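Local coordinates for putative branched-chain amino acid aminotransferase IlvE (Streptococcus mutans, PDB 4DQN), which probably catalyses the reversible, pyridoxal-phosphate-dependent transfer of amino groups between leucine, isoleucine or valine and 2-oxoglutarate, at residues F16-L21 and T151-P156; S48-A53 and D138-H143; E59-L64 and A186-G191; N80-R85 and P249-Y254; L93-V98 and P131-V136. All blocks are in the same frame, centred on the assembly; numbering follows the deposited sequence.

The five contacts illustrate how chemistry follows place in a fold. Interactions 1, 5 and 3 are buried and share one antiparallel sheet, using in turn the strands 147-157, 126-136 and 59-68, consecutive in it. Interaction 5 has no hydrogen bond and rests on van der Waals contact; interaction 1 has no direct hydrogen bond and relies on rings and bridging waters; interaction 3 adds a backbone bond and holds the predicted cofactor lysine. Interaction 4, partly buried, lies about 12 Å from interaction 3 (centre to centre) and is tied to it through charged and polar side chains. Interaction 2, about 28 Å from the chain centre, is a partly buried, serine-rich meeting of a turn with a loop. All but interaction 4 touch the second subunit.

Interaction 1: F16-L21 and T151-P156; sequences FEYHKL and TIFAMP
The rings of Tyr18 and Phe153 approach obliquely, their planes 69° apart and their side chains crossing at roughly a right angle. The CD1-CE1 border of the tyrosine does the touching, with Tyr18 CE1 3.6 Å from Phe153 CE2. Although the tyrosine sets out away from the strand, its CG lies anti to the backbone N (chi1 180°), which swings the CD1-CE1 edge back to Phe153; its OH is hydrogen-bonded to Glu49 of the second subunit. Met155, bent at both outer torsions, lies next to the tyrosine, with SD 3.8 Å from Tyr18 CA. Residues 16-21 form an irregular stretch ahead of strand 24-30 and pass across strand 147-157, an inner strand of the antiparallel sheet of this class IV aminotransferase, instead of pairing with it as a further strand. Water therefore takes the place of direct hydrogen bonds. One molecule donates to His19 O and Ala154 O and accepts from Leu21 N; another, in the plane of the imidazole, accepts from Glu17 N and joins His19 NE2, at 2.7 Å, and Pro156 O. The imidazole is also met over one face, in a CH-pi contact that places Pro156 CG 4.3 Å from the centroid of the His19 ring. Beyond it, Leu21 points one methyl at the proline ring, Leu21 CD1 being 3.8 Å from Pro156 CD, while Leu21 CD2 rests 3.4 Å from Ala154 O.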
# COMPACT_ATOMS: atom_id res chain seq x y z
N PHE A 16 6.48 11.22 -19.93
CA PHE A 16 6.42 11.34 -18.50
C PHE A 16 7.16 10.12 -17.97
O PHE A 16 6.62 9.02 -17.95
CB PHE A 16 4.96 11.32 -18.06
CG PHE A 16 4.74 11.74 -16.63
CD1 PHE A 16 4.66 10.79 -15.62
CD2 PHE A 16 4.60 13.09 -16.30
CE1 PHE A 16 4.45 11.16 -14.30
CE2 PHE A 16 4.38 13.48 -14.98
CZ PHE A 16 4.32 12.51 -13.97
N GLU A 17 8.42 10.31 -17.59
CA GLU A 17 9.23 9.21 -17.09
C GLU A 17 10.37 9.72 -16.22
O GLU A 17 10.68 10.91 -16.22
CB GLU A 17 9.80 8.39 -18.25
CG GLU A 17 10.92 9.08 -18.99
CD GLU A 17 11.42 8.26 -20.17
OE1 GLU A 17 12.15 8.84 -21.01
OE2 GLU A 17 11.10 7.06 -20.25
N TYR A 18 11.00 8.82 -15.48
CA TYR A 18 12.10 9.18 -14.59
C TYR A 18 13.32 9.61 -15.38
O TYR A 18 13.65 8.99 -16.39
CB TYR A 18 12.49 7.98 -13.71
CG TYR A 18 13.64 8.30 -12.77
CD1 TYR A 18 13.42 9.08 -11.62
CD2 TYR A 18 14.93 7.85 -13.03
CE1 TYR A 18 14.47 9.39 -10.75
CE2 TYR A 18 15.99 8.16 -12.16
CZ TYR A 18 15.75 8.92 -11.03
OH TYR A 18 16.80 9.23 -10.18
N HIS A 19 13.98 10.67 -14.91
CA HIS A 19 15.32 11.04 -15.33
C HIS A 19 16.11 11.26 -14.05
O HIS A 19 15.56 11.77 -13.07
CB HIS A 19 15.32 12.35 -16.12
CG HIS A 19 14.45 12.32 -17.34
ND1 HIS A 19 14.96 12.35 -18.62
CD2 HIS A 19 13.10 12.25 -17.48
CE1 HIS A 19 13.97 12.30 -19.49
NE2 HIS A 19 12.83 12.24 -18.83
N LYS A 20 17.37 10.87 -14.04
CA LYS A 20 18.24 11.14 -12.89
C LYS A 20 18.95 12.49 -13.04
O LYS A 20 19.93 12.60 -13.77
CB LYS A 20 19.27 10.02 -12.74
CG LYS A 20 20.14 10.15 -11.49
CD LYS A 20 21.18 9.02 -11.46
CE LYS A 20 22.37 9.41 -10.61
NZ LYS A 20 23.63 8.76 -11.10
N LEU A 21 18.44 13.50 -12.35
CA LEU A 21 19.00 14.85 -12.42
C LEU A 21 20.14 15.01 -11.41
O LEU A 21 20.27 14.20 -10.49
CB LEU A 21 17.89 15.90 -12.21
CG LEU A 21 17.25 16.47 -13.48
CD1 LEU A 21 16.82 15.38 -14.42
CD2 LEU A 21 16.05 17.36 -13.15
N THR A 151 12.18 13.34 0.72
CA THR A 151 13.04 13.70 -0.40
C THR A 151 12.22 14.28 -1.55
O THR A 151 11.07 13.88 -1.76
CB THR A 151 13.89 12.48 -0.86
OG1 THR A 151 14.75 12.87 -1.94
CG2 THR A 151 13.01 11.29 -1.30
N ILE A 152 12.79 15.25 -2.26
CA ILE A 152 12.18 15.69 -3.51
C ILE A 152 13.19 15.57 -4.64
O ILE A 152 14.25 16.22 -4.60
CB ILE A 152 11.71 17.16 -3.47
CG1 ILE A 152 10.79 17.43 -2.26
CG2 ILE A 152 10.98 17.53 -4.77
CD1 ILE A 152 10.23 18.88 -2.22
N PHE A 153 12.87 14.74 -5.63
CA PHE A 153 13.66 14.67 -6.85
C PHE A 153 12.84 15.15 -8.04
O PHE A 153 11.62 15.31 -7.94
CB PHE A 153 14.26 13.28 -7.08
CG PHE A 153 13.26 12.15 -7.17
CD1 PHE A 153 12.83 11.49 -6.03
CD2 PHE A 153 12.81 11.71 -8.41
CE1 PHE A 153 11.94 10.44 -6.11
CE2 PHE A 153 11.91 10.65 -8.51
CZ PHE A 153 11.47 10.00 -7.36
N ALA A 154 13.52 15.43 -9.16
CA ALA A 154 12.88 16.11 -10.28
C ALA A 154 13.25 15.51 -11.63
O ALA A 154 14.28 14.85 -11.78
CB ALA A 154 13.22 17.61 -10.26
N MET A 155 12.40 15.76 -12.63
CA MET A 155 12.65 15.29 -13.98
C MET A 155 11.83 16.12 -14.95
O MET A 155 10.69 16.50 -14.65
CB MET A 155 12.29 13.80 -14.12
CG MET A 155 10.81 13.51 -13.93
SD MET A 155 10.51 12.17 -12.76
CE MET A 155 11.00 12.96 -11.21
N PRO A 156 12.42 16.43 -16.11
CA PRO A 156 11.63 17.17 -17.10
C PRO A 156 10.59 16.25 -17.74
O PRO A 156 10.90 15.09 -18.03
CB PRO A 156 12.70 17.61 -18.11
CG PRO A 156 13.76 16.54 -18.02
CD PRO A 156 13.80 16.17 -16.55
O HOH W 1 10.11 12.59 -19.03
O HOH W 2 16.00 13.07 -10.77

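Interaction 2: S48-A53 and D138-H143; sequences SESSPA and DVIGVH
The Asp138 carboxylate is met end-on at a single oxygen: Ser48 OG donates to Asp138 OD1 across 2.6 Å, nearly in line with the C-O bond. The Asp138 side chain starts out away from residues 48-53, and its chi1 of -52°, with CG anti to the carbonyl carbon, turns the carboxylate back to the serine. The second flat group is the peptide carbonyl of Ser50. Val139 N approaches it from above the carbonyl plane, 37° out of it, and makes a 3.1 Å hydrogen bond to Ser50 O. In return Ser50 OG gives a weak bond to Val139 O, so serine and valine grip each other twice. The hydroxyl also lies alongside the Ile140 side chain, with Ser50 OG 3.4 Å from Ile140 CG1. Apolar contact is confined to the far end, where the Pro52 ring and the Val139 side chain cross at about a right angle and Pro52 CG lies 3.6 Å from Val139 CG2. Residues 48-51 form a type I beta turn, whose first carbonyl, Ser48 O, accepts from both the backbone N and the hydroxyl of Ser51. Ser51 stands at the N-cap position of helix 52-55, and Ala53 within that helix is hydrogen-bonded to Gly135 of strand 126-136. The partner loop joins this strand to 147-157, and across the dimer interface Ile140 packs on Met155 of the second subunit.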
# COMPACT_ATOMS: atom_id res chain seq x y z
N SER A 48 17.06 0.71 5.73
CA SER A 48 17.03 -0.59 6.40
C SER A 48 16.16 -1.60 5.65
O SER A 48 15.07 -1.26 5.17
CB SER A 48 16.47 -0.41 7.81
OG SER A 48 16.38 -1.68 8.45
N GLU A 49 16.65 -2.84 5.57
CA GLU A 49 15.88 -3.95 5.02
C GLU A 49 14.54 -4.08 5.74
O GLU A 49 13.59 -4.69 5.23
CB GLU A 49 16.68 -5.26 5.16
CG GLU A 49 16.93 -5.68 6.61
CD GLU A 49 17.94 -6.79 6.73
OE1 GLU A 49 18.34 -7.32 5.67
OE2 GLU A 49 18.33 -7.15 7.86
N SER A 50 14.46 -3.51 6.94
CA SER A 50 13.25 -3.62 7.75
C SER A 50 12.43 -2.33 7.76
O SER A 50 11.60 -2.14 8.66
CB SER A 50 13.63 -3.96 9.18
OG SER A 50 12.50 -4.46 9.85
N SER A 51 12.64 -1.46 6.76
CA SER A 51 11.92 -0.18 6.68
C SER A 51 10.41 -0.38 6.50
O SER A 51 9.99 -1.07 5.57
CB SER A 51 12.42 0.65 5.49
OG SER A 51 13.77 1.06 5.65
N PRO A 52 9.59 0.26 7.36
CA PRO A 52 8.13 0.19 7.21
C PRO A 52 7.60 0.63 5.84
O PRO A 52 6.54 0.18 5.45
CB PRO A 52 7.62 1.16 8.29
CG PRO A 52 8.67 1.04 9.38
CD PRO A 52 9.98 0.96 8.60
N ALA A 53 8.32 1.49 5.11
CA ALA A 53 7.87 1.85 3.77
C ALA A 53 7.82 0.62 2.86
O ALA A 53 7.00 0.55 1.95
CB ALA A 53 8.76 2.93 3.16
N ASP A 138 14.20 0.46 11.59
CA ASP A 138 13.93 -0.97 11.82
C ASP A 138 12.57 -1.24 12.49
O ASP A 138 12.36 -0.88 13.64
CB ASP A 138 15.03 -1.56 12.70
CG ASP A 138 16.42 -1.28 12.15
OD1 ASP A 138 16.54 -1.05 10.93
OD2 ASP A 138 17.39 -1.31 12.94
N VAL A 139 11.65 -1.89 11.77
CA VAL A 139 10.38 -2.28 12.38
C VAL A 139 9.93 -3.63 11.85
O VAL A 139 9.72 -3.80 10.64
CB VAL A 139 9.26 -1.27 12.09
CG1 VAL A 139 7.91 -1.81 12.60
CG2 VAL A 139 9.55 0.08 12.73
N ILE A 140 9.77 -4.60 12.74
CA ILE A 140 9.23 -5.88 12.27
C ILE A 140 7.74 -6.15 12.61
O ILE A 140 6.99 -6.58 11.74
CB ILE A 140 10.19 -7.07 12.56
CG1 ILE A 140 11.19 -7.20 11.41
CG2 ILE A 140 9.42 -8.38 12.66
CD1 ILE A 140 10.52 -7.55 10.06
N GLY A 141 7.28 -5.91 13.82
CA GLY A 141 5.84 -5.99 14.04
C GLY A 141 5.15 -4.73 13.51
O GLY A 141 5.65 -3.63 13.74
N VAL A 142 4.00 -4.87 12.83
CA VAL A 142 3.36 -3.71 12.18
C VAL A 142 3.14 -2.50 13.11
O VAL A 142 2.46 -2.60 14.13
CB VAL A 142 2.04 -4.09 11.44
CG1 VAL A 142 1.05 -4.79 12.36
CG2 VAL A 142 1.42 -2.85 10.80
N HIS A 143 3.72 -1.36 12.74
CA HIS A 143 3.84 -0.21 13.64
C HIS A 143 4.47 0.93 12.85
O HIS A 143 5.22 0.69 11.90
CB HIS A 143 4.75 -0.61 14.81
CG HIS A 143 4.75 0.35 15.94
ND1 HIS A 143 5.76 1.28 16.12
CD2 HIS A 143 3.88 0.54 16.96
CE1 HIS A 143 5.50 2.00 17.21
NE2 HIS A 143 4.36 1.56 17.73

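Interaction 3: E59-L64 and A186-G191; sequences EAFEGL and AAKVGG
A single direct hydrogen bond joins the backbones of the two segments: Phe61 N donates to Lys188 O over 3.2 Å, approaching almost in line with the carbonyl, at a C=O...N angle of 164°. The same oxygen receives a CA-H...O contact, with Ala60 CA 3.3 Å from Lys188 O, so this carbonyl is used twice by the strand. Lys188 is itself the centre of an inverse gamma turn, which bends the chain just before helix 190-205. The ring contact is a CH-pi one. Lys188 CG sits over the centre of one face of Phe61, 4.2 Å from the ring centroid, and the chain runs on extended from there. A bend at the last torsion (chi4 63°) then turns the amino group, and Lys188 CE passes 3.5 Å from Phe61 CE1. NZ is hydrogen-bonded to Tyr193 OH. This lysine is the predicted attachment point of pyridoxal phosphate, which is not bound to it here. Among the remaining van der Waals contacts, Val189 CG1 lies 3.3 Å from Glu59 O, a buried carbonyl without a hydrogen-bond partner in the model, and Glu59 OE1 comes within 3.2 Å of Gly190 CA, which has no side chain in its way. The Glu62 carboxylate flanks the lysine chain, its oxygens bound by Arg85 and Asn82 of helix 79-92. In the sheet, strand 59-68 pairs with strand 126-136, while Thr89 of helix 79-92 hydrogen-bonds Lys188 N and packs against Ala60 and Val189.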
# COMPACT_ATOMS: atom_id res chain seq x y z
N GLU A 59 4.26 4.97 3.30
CA GLU A 59 4.88 5.79 2.26
C GLU A 59 3.82 6.69 1.64
O GLU A 59 2.63 6.34 1.60
CB GLU A 59 5.48 4.87 1.19
CG GLU A 59 4.42 3.99 0.53
CD GLU A 59 4.99 2.98 -0.43
OE1 GLU A 59 4.38 2.76 -1.50
OE2 GLU A 59 6.05 2.39 -0.12
N ALA A 60 4.26 7.85 1.15
CA ALA A 60 3.37 8.81 0.53
C ALA A 60 4.17 9.65 -0.44
O ALA A 60 5.39 9.80 -0.30
CB ALA A 60 2.74 9.70 1.59
N PHE A 61 3.49 10.20 -1.44
CA PHE A 61 4.20 11.06 -2.37
C PHE A 61 3.33 12.21 -2.83
O PHE A 61 2.13 12.25 -2.56
CB PHE A 61 4.77 10.26 -3.55
CG PHE A 61 3.73 9.75 -4.51
CD1 PHE A 61 3.37 10.50 -5.63
CD2 PHE A 61 3.16 8.51 -4.33
CE1 PHE A 61 2.43 10.02 -6.54
CE2 PHE A 61 2.21 8.02 -5.23
CZ PHE A 61 1.85 8.77 -6.33
N GLU A 62 3.96 13.18 -3.48
CA GLU A 62 3.26 14.28 -4.11
C GLU A 62 3.77 14.43 -5.53
O GLU A 62 4.70 13.72 -5.96
CB GLU A 62 3.46 15.57 -3.33
CG GLU A 62 2.42 15.75 -2.25
CD GLU A 62 1.02 15.89 -2.82
OE1 GLU A 62 0.87 16.42 -3.95
OE2 GLU A 62 0.06 15.47 -2.12
N GLY A 63 3.13 15.32 -6.27
CA GLY A 63 3.52 15.61 -7.64
C GLY A 63 3.14 17.04 -7.93
O GLY A 63 1.98 17.43 -7.71
N LEU A 64 4.09 17.82 -8.42
CA LEU A 64 3.82 19.21 -8.75
C LEU A 64 4.83 19.66 -9.79
O LEU A 64 5.87 19.03 -9.95
CB LEU A 64 3.85 20.11 -7.50
CG LEU A 64 5.15 20.30 -6.70
CD1 LEU A 64 5.06 21.52 -5.80
CD2 LEU A 64 5.51 19.05 -5.87
N ALA A 186 -8.26 8.59 0.19
CA ALA A 186 -8.14 10.06 0.19
C ALA A 186 -6.71 10.49 0.55
O ALA A 186 -6.43 11.68 0.76
CB ALA A 186 -9.15 10.68 1.15
N ALA A 187 -5.82 9.50 0.64
CA ALA A 187 -4.42 9.73 0.95
C ALA A 187 -3.56 9.31 -0.24
O ALA A 187 -3.76 8.23 -0.80
CB ALA A 187 -4.03 8.95 2.22
N LYS A 188 -2.60 10.15 -0.64
CA LYS A 188 -1.73 9.81 -1.77
C LYS A 188 -0.64 8.83 -1.33
O LYS A 188 0.51 9.23 -1.12
CB LYS A 188 -1.10 11.08 -2.36
CG LYS A 188 -0.68 10.97 -3.83
CD LYS A 188 -0.53 12.37 -4.42
CE LYS A 188 -0.11 12.32 -5.88
NZ LYS A 188 -1.14 11.66 -6.74
N VAL A 189 -1.01 7.56 -1.20
CA VAL A 189 -0.08 6.55 -0.71
C VAL A 189 0.06 5.39 -1.70
O VAL A 189 -0.88 5.07 -2.44
CB VAL A 189 -0.51 6.01 0.67
CG1 VAL A 189 -0.57 7.13 1.67
CG2 VAL A 189 -1.89 5.34 0.59
N GLY A 190 1.23 4.76 -1.70
CA GLY A 190 1.50 3.65 -2.60
C GLY A 190 0.47 2.54 -2.62
O GLY A 190 0.24 1.92 -3.67
N GLY A 191 -0.16 2.27 -1.48
CA GLY A 191 -1.11 1.16 -1.39
C GLY A 191 -2.25 1.28 -2.40
O GLY A 191 -2.69 0.27 -2.97

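Interaction 4: N80-R85 and P249-Y254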
# COMPACT_ATOMS: atom_id res chain seq x y z
N ASN A 80 1.63 25.12 -1.89
CA ASN A 80 1.01 25.07 -0.56
C ASN A 80 -0.08 24.01 -0.49
O ASN A 80 -0.27 23.36 0.56
CB ASN A 80 0.42 26.44 -0.18
CG ASN A 80 -0.70 26.87 -1.12
OD1 ASN A 80 -0.52 26.89 -2.34
ND2 ASN A 80 -1.85 27.19 -0.55
N MET A 81 -0.81 23.82 -1.59
CA MET A 81 -1.87 22.81 -1.64
C MET A 81 -1.31 21.40 -1.59
O MET A 81 -1.84 20.54 -0.89
CB MET A 81 -2.73 22.99 -2.89
CG MET A 81 -3.53 24.28 -2.92
SD MET A 81 -4.80 24.42 -1.64
CE MET A 81 -6.04 23.34 -2.36
N ASN A 82 -0.23 21.15 -2.33
CA ASN A 82 0.46 19.85 -2.23
C ASN A 82 0.99 19.57 -0.82
O ASN A 82 0.95 18.43 -0.34
CB ASN A 82 1.61 19.79 -3.23
CG ASN A 82 1.14 19.97 -4.65
OD1 ASN A 82 1.08 21.09 -5.16
ND2 ASN A 82 0.77 18.86 -5.30
N ALA A 83 1.51 20.60 -0.16
CA ALA A 83 2.06 20.43 1.18
C ALA A 83 0.96 20.05 2.16
O ALA A 83 1.17 19.21 3.05
CB ALA A 83 2.76 21.73 1.64
N GLU A 84 -0.20 20.68 2.03
CA GLU A 84 -1.31 20.43 2.95
C GLU A 84 -1.89 19.06 2.71
O GLU A 84 -2.27 18.36 3.65
CB GLU A 84 -2.36 21.55 2.83
CG GLU A 84 -1.81 22.91 3.30
CD GLU A 84 -2.80 24.07 3.17
OE1 GLU A 84 -3.91 23.87 2.62
OE2 GLU A 84 -2.44 25.19 3.61
N ARG A 85 -1.94 18.65 1.44
CA ARG A 85 -2.41 17.30 1.12
C ARG A 85 -1.45 16.23 1.67
O ARG A 85 -1.90 15.20 2.19
CB ARG A 85 -2.63 17.13 -0.38
CG ARG A 85 -3.21 15.76 -0.74
CD ARG A 85 -3.63 15.66 -2.20
NE ARG A 85 -2.49 15.74 -3.12
CZ ARG A 85 -2.60 15.69 -4.46
NH1 ARG A 85 -3.79 15.58 -5.02
NH2 ARG A 85 -1.51 15.76 -5.22
N PRO A 249 -8.32 14.10 -3.39
CA PRO A 249 -8.66 15.43 -3.89
C PRO A 249 -7.48 16.09 -4.62
O PRO A 249 -6.50 16.48 -3.98
CB PRO A 249 -8.99 16.21 -2.61
CG PRO A 249 -8.30 15.45 -1.48
CD PRO A 249 -7.79 14.13 -2.02
N SER A 250 -7.56 16.21 -5.95
CA SER A 250 -6.44 16.77 -6.72
C SER A 250 -6.40 18.30 -6.66
O SER A 250 -7.44 18.96 -6.55
CB SER A 250 -6.42 16.25 -8.17
OG SER A 250 -7.22 17.03 -9.04
N VAL A 251 -5.20 18.86 -6.69
CA VAL A 251 -5.02 20.31 -6.72
C VAL A 251 -5.64 20.86 -8.01
O VAL A 251 -6.24 21.94 -8.04
CB VAL A 251 -3.53 20.68 -6.62
CG1 VAL A 251 -3.35 22.19 -6.54
CG2 VAL A 251 -2.90 20.02 -5.41
N THR A 252 -5.51 20.08 -9.07
CA THR A 252 -6.06 20.47 -10.37
C THR A 252 -7.58 20.60 -10.31
O THR A 252 -8.14 21.57 -10.83
CB THR A 252 -5.63 19.46 -11.46
OG1 THR A 252 -4.21 19.26 -11.37
CG2 THR A 252 -5.96 20.00 -12.85
N LYS A 253 -8.24 19.66 -9.63
CA LYS A 253 -9.70 19.73 -9.47
C LYS A 253 -10.17 20.97 -8.73
O LYS A 253 -11.11 21.64 -9.16
CB LYS A 253 -10.24 18.49 -8.75
CG LYS A 253 -11.63 18.73 -8.18
CD LYS A 253 -12.18 17.55 -7.41
CE LYS A 253 -11.66 17.49 -5.98
NZ LYS A 253 -12.23 16.29 -5.30
N TYR A 254 -9.51 21.30 -7.62
CA TYR A 254 -9.89 22.48 -6.87
C TYR A 254 -9.66 23.74 -7.69
O TYR A 254 -10.48 24.66 -7.68
CB TYR A 254 -9.14 22.55 -5.54
CG TYR A 254 -9.66 21.55 -4.54
CD1 TYR A 254 -11.02 21.32 -4.43
CD2 TYR A 254 -8.79 20.82 -3.74
CE1 TYR A 254 -11.52 20.40 -3.54
CE2 TYR A 254 -9.28 19.88 -2.84
CZ TYR A 254 -10.65 19.68 -2.75
OH TYR A 254 -11.17 18.76 -1.86
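Val251 and Met81 carry the apolar part of this contact, their side chains slanting past each other so that Met81 CB lies 3.8 Å from Val251 CG1 and 3.9 Å from Val251 CG2. The methionine, bent at chi2 and chi3, curls its methyl toward the next turn of the opposing helix, where Met81 CE comes 4.0 Å from Tyr254 CD2. Val251 CG2 also meets polar groups: it is 3.9 Å from Asn82 ND2 and lies over one face of the Arg85 guanidinium. The polar part is one hydrogen bond. Arg85 NH1 donates to Pro249 O over 3.0 Å, along a bent path of 145°, and meets the carbonyl from above, 43° out of its plane. Arg85 leaves its helix with an extended start and turns at chi3 (66°), which directs the guanidinium to the chain just ahead of helix 251-262; Glu62 holds both side chains, salt-bridged to Arg85 NE and hydrogen-bonded to Asn82 ND2. That second helix is capped locally, Ser250 OG accepting from Lys253 N at 2.9 Å in the N-cap position. The contact thus sets the body of helix 79-92 against the N-terminal end of helix 251-262, which lies beside the other, mixed sheet. Two-domain class IV aminotransferases hold their cofactor in the cleft between the domains, and the Arg85 side chain comes within about 4 Å of that of Lys188, the predicted cofactor lysine.

Interaction 5: L93-V98 and P131-V136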
# COMPACT_ATOMS: atom_id res chain seq x y z
N LEU A 93 -1.39 7.91 7.79
CA LEU A 93 -0.44 6.81 7.89
C LEU A 93 0.49 6.93 9.09
O LEU A 93 1.50 6.24 9.17
CB LEU A 93 0.40 6.72 6.62
CG LEU A 93 -0.11 5.74 5.57
CD1 LEU A 93 -1.45 6.12 5.02
CD2 LEU A 93 0.92 5.62 4.45
N LEU A 94 0.13 7.82 10.03
CA LEU A 94 0.92 8.01 11.25
C LEU A 94 2.37 8.38 10.95
O LEU A 94 3.28 7.90 11.63
CB LEU A 94 0.87 6.73 12.12
CG LEU A 94 -0.20 6.63 13.21
CD1 LEU A 94 -1.44 7.40 12.84
CD2 LEU A 94 -0.55 5.17 13.52
N MET A 95 2.58 9.20 9.91
CA MET A 95 3.91 9.74 9.60
C MET A 95 3.92 11.18 10.07
O MET A 95 2.90 11.85 10.02
CB MET A 95 4.19 9.67 8.09
CG MET A 95 4.21 8.24 7.53
SD MET A 95 5.03 8.07 5.91
CE MET A 95 3.68 8.61 4.89
N PRO A 96 5.09 11.67 10.53
CA PRO A 96 5.17 13.08 10.96
C PRO A 96 4.99 14.01 9.78
O PRO A 96 5.48 13.71 8.68
CB PRO A 96 6.61 13.20 11.49
CG PRO A 96 7.38 12.05 10.82
CD PRO A 96 6.36 10.95 10.72
N GLN A 97 4.31 15.13 10.00
CA GLN A 97 4.07 16.07 8.91
C GLN A 97 5.34 16.80 8.46
O GLN A 97 6.23 17.09 9.27
CB GLN A 97 3.02 17.10 9.33
CG GLN A 97 1.59 16.55 9.47
CD GLN A 97 0.61 17.65 9.81
OE1 GLN A 97 0.93 18.83 9.67
NE2 GLN A 97 -0.57 17.28 10.27
N VAL A 98 5.41 17.10 7.17
CA VAL A 98 6.41 18.03 6.66
C VAL A 98 5.72 19.38 6.60
O VAL A 98 4.73 19.52 5.87
CB VAL A 98 6.85 17.62 5.23
CG1 VAL A 98 7.76 18.69 4.61
CG2 VAL A 98 7.57 16.28 5.25
N PRO A 131 8.02 14.78 -4.54
CA PRO A 131 8.29 14.64 -3.10
C PRO A 131 7.86 13.25 -2.64
O PRO A 131 6.85 12.73 -3.11
CB PRO A 131 7.41 15.73 -2.46
CG PRO A 131 7.09 16.69 -3.60
CD PRO A 131 7.00 15.81 -4.81
N LEU A 132 8.64 12.65 -1.75
CA LEU A 132 8.37 11.32 -1.25
C LEU A 132 8.64 11.33 0.24
O LEU A 132 9.64 11.89 0.68
CB LEU A 132 9.31 10.31 -1.93
CG LEU A 132 9.33 8.87 -1.43
CD1 LEU A 132 8.09 8.13 -1.88
CD2 LEU A 132 10.57 8.16 -1.93
N LEU A 133 7.74 10.70 1.00
CA LEU A 133 7.84 10.65 2.45
C LEU A 133 7.70 9.20 2.86
O LEU A 133 6.64 8.60 2.65
CB LEU A 133 6.71 11.49 3.08
CG LEU A 133 6.58 11.50 4.61
CD1 LEU A 133 7.85 12.06 5.25
CD2 LEU A 133 5.33 12.33 5.03
N ILE A 134 8.75 8.63 3.45
CA ILE A 134 8.77 7.20 3.74
C ILE A 134 9.22 6.87 5.16
O ILE A 134 10.12 7.52 5.71
CB ILE A 134 9.69 6.44 2.76
CG1 ILE A 134 11.06 7.13 2.64
CG2 ILE A 134 9.04 6.30 1.39
CD1 ILE A 134 12.08 6.28 1.85
N GLY A 135 8.58 5.86 5.74
CA GLY A 135 9.02 5.30 7.02
C GLY A 135 10.21 4.38 6.82
O GLY A 135 10.13 3.42 6.05
N VAL A 136 11.31 4.66 7.53
CA VAL A 136 12.53 3.86 7.43
C VAL A 136 12.97 3.37 8.80
O VAL A 136 12.16 3.33 9.73
CB VAL A 136 13.65 4.61 6.68
CG1 VAL A 136 13.21 4.88 5.24
CG2 VAL A 136 14.02 5.95 7.37
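Met95 starts with CG anti to the carbonyl carbon (chi1 -63°), continues extended and bends at chi3 (-81°), presenting its sulfur and methyl to Leu133. The leucine answers with CG anti to its own backbone N (chi1 176°), and the two side chains reach toward each other tip to tip. This follows directly on a Schellman motif that ends helix 79-92: Leu93 is the first residue to leave the helical conformation, Leu94, with positive phi, is the C-prime residue, and the chain then runs over strand 126-136 of the antiparallel sheet. Met95 SD lies 4.0 Å from Leu133 CG and 3.7 Å from Leu133 O, while Met95 CE is 4.1 Å from Leu133 CD2. Three residues further on, Val98 adds a second apolar touch, Val98 CG2 standing 4.2 Å from Leu133 CD1. Leu133 is thus met on both of its branches by the connection to helix 100-113. It also packs on Leu86 and Ala90 of helix 79-92, and Met95 on Ala60 of the adjoining strand. No hydrogen bond crosses between the segments: Pro96 O, buried here without a hydrogen-bond partner in the model, faces a methyl group, Leu133 CD2, at 3.9 Å.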